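Long-range contact in cellulase (PDB 5HOS), which probably hydrolyses internal beta-1,4-glucosidic bonds of cellulose as an endoglucanase of glycoside hydrolase family 5: residues G65-T70 / R336-T341. Sequence-based numbering, arbitrary orientation.
Sequences GKHMNT and RARRIT
Thr341, on the last turn of helix 330-341, reaches over to the loop that leads into strand 70-75 and donates its hydroxyl to a backbone carbonyl, OG1 to His67 O at 2.6 Å. The hydroxyl stands between the backbone N and the carbonyl carbon of its own residue (chi1 63°) and meets the acceptor tilted 25° from the carbonyl plane. This places the CG2 methyl against the amide of Asn69, 3.5 Å from Asn69 CG. The amide itself is tied to the backbone of Lys28 and Ala30. One turn earlier lies the tightly packed, buried part: Ala337 CB sits 3.4 Å from His67 O and 4.0 Å from Met68 CG, while its other neighbours include Ala30 and Trp301 of the barrel strands. Toward solvent, where Arg338 is exposed and His67 partly so, the contact passes to these two side chains. The extended chain of Arg338 runs alongside the His67 imidazole, with CD 3.8 Å from the ring centroid in a CH-pi contact and the guanidinium lying over the ring's outer end, the two planes 22° apart. The other ring face looks onto Gly65 O. With positive phi, His67 is the C' residue of the Schellman motif ending helix 57-65. The contact thus joins the C-terminal helix to the first alpha-beta loop of the (beta/alpha)8 TIM barrel, beside the seam where strands 29-34 and 298-306 close the cylinder.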
# COMPACT_ATOMS: atom_id res chain seq x y z
N GLY A 65 -18.82 4.86 -5.17
CA GLY A 65 -20.23 4.71 -4.78
C GLY A 65 -20.39 4.07 -3.40
O GLY A 65 -21.37 4.32 -2.71
N LYS A 66 -19.41 3.25 -3.01
CA LYS A 66 -19.34 2.69 -1.65
C LYS A 66 -18.60 3.60 -0.65
O LYS A 66 -18.23 3.14 0.43
CB LYS A 66 -18.70 1.31 -1.69
CG LYS A 66 -19.48 0.29 -2.51
CD LYS A 66 -20.76 -0.14 -1.79
CE LYS A 66 -21.90 -0.36 -2.76
NZ LYS A 66 -23.13 -0.69 -1.99
N HIS A 67 -18.42 4.87 -1.01
CA HIS A 67 -17.86 5.92 -0.15
C HIS A 67 -16.36 5.82 0.11
O HIS A 67 -15.85 6.46 1.03
CB HIS A 67 -18.65 6.03 1.16
CG HIS A 67 -20.12 5.99 0.97
ND1 HIS A 67 -20.82 6.99 0.34
CD2 HIS A 67 -21.03 5.03 1.26
CE1 HIS A 67 -22.10 6.67 0.28
NE2 HIS A 67 -22.25 5.48 0.83
N MET A 68 -15.64 5.05 -0.71
CA MET A 68 -14.18 5.01 -0.65
C MET A 68 -13.64 6.14 -1.49
O MET A 68 -14.22 6.46 -2.53
CB MET A 68 -13.65 3.67 -1.17
CG MET A 68 -13.84 2.57 -0.16
SD MET A 68 -13.54 0.95 -0.85
CE MET A 68 -13.72 -0.05 0.63
N ASN A 69 -12.54 6.74 -1.04
CA ASN A 69 -11.89 7.79 -1.81
C ASN A 69 -10.48 7.45 -2.29
O ASN A 69 -9.81 8.32 -2.83
CB ASN A 69 -11.88 9.11 -1.03
CG ASN A 69 -10.94 9.09 0.16
OD1 ASN A 69 -10.41 8.05 0.53
ND2 ASN A 69 -10.73 10.25 0.77
N THR A 70 -10.03 6.21 -2.11
CA THR A 70 -8.64 5.85 -2.41
C THR A 70 -8.54 4.48 -3.07
O THR A 70 -9.23 3.55 -2.68
CB THR A 70 -7.79 5.87 -1.12
OG1 THR A 70 -7.87 7.17 -0.52
CG2 THR A 70 -6.32 5.55 -1.39
N ARG A 336 -17.91 2.57 7.27
CA ARG A 336 -16.67 3.08 7.88
C ARG A 336 -15.97 4.07 6.95
O ARG A 336 -15.51 5.13 7.39
CB ARG A 336 -15.74 1.92 8.26
CG ARG A 336 -16.30 1.03 9.36
CD ARG A 336 -16.22 1.69 10.73
NE ARG A 336 -16.70 0.82 11.79
CZ ARG A 336 -16.74 1.14 13.09
NH1 ARG A 336 -17.20 0.25 13.97
NH2 ARG A 336 -16.34 2.33 13.51
N ALA A 337 -15.91 3.73 5.66
CA ALA A 337 -15.39 4.65 4.65
C ALA A 337 -16.20 5.94 4.60
O ALA A 337 -15.63 7.03 4.52
CB ALA A 337 -15.37 3.98 3.28
N ARG A 338 -17.53 5.82 4.68
CA ARG A 338 -18.41 7.00 4.64
C ARG A 338 -18.13 8.00 5.76
O ARG A 338 -18.14 9.20 5.53
CB ARG A 338 -19.88 6.58 4.67
CG ARG A 338 -20.84 7.71 4.35
CD ARG A 338 -22.27 7.22 4.23
NE ARG A 338 -23.10 8.17 3.48
CZ ARG A 338 -24.26 7.90 2.89
NH1 ARG A 338 -24.80 6.68 2.94
NH2 ARG A 338 -24.90 8.86 2.23
N ARG A 339 -17.88 7.50 6.97
CA ARG A 339 -17.50 8.37 8.10
C ARG A 339 -16.21 9.17 7.82
O ARG A 339 -16.06 10.30 8.28
CB ARG A 339 -17.36 7.55 9.40
CG ARG A 339 -18.70 7.15 10.01
CD ARG A 339 -18.58 6.15 11.17
NE ARG A 339 -18.97 4.79 10.77
CZ ARG A 339 -19.32 3.80 11.60
NH1 ARG A 339 -19.34 3.98 12.93
NH2 ARG A 339 -19.66 2.61 11.11
N ILE A 340 -15.30 8.57 7.05
CA ILE A 340 -14.05 9.22 6.64
C ILE A 340 -14.27 10.22 5.50
O ILE A 340 -13.78 11.35 5.58
CB ILE A 340 -12.97 8.16 6.28
CG1 ILE A 340 -12.58 7.38 7.55
CG2 ILE A 340 -11.73 8.79 5.65
CD1 ILE A 340 -11.96 6.03 7.28
N THR A 341 -15.02 9.82 4.47
CA THR A 341 -15.08 10.58 3.22
C THR A 341 -16.22 11.60 3.08
O THR A 341 -16.08 12.54 2.30
CB THR A 341 -15.13 9.64 2.00
OG1 THR A 341 -16.32 8.84 2.04
CG2 THR A 341 -13.89 8.73 1.98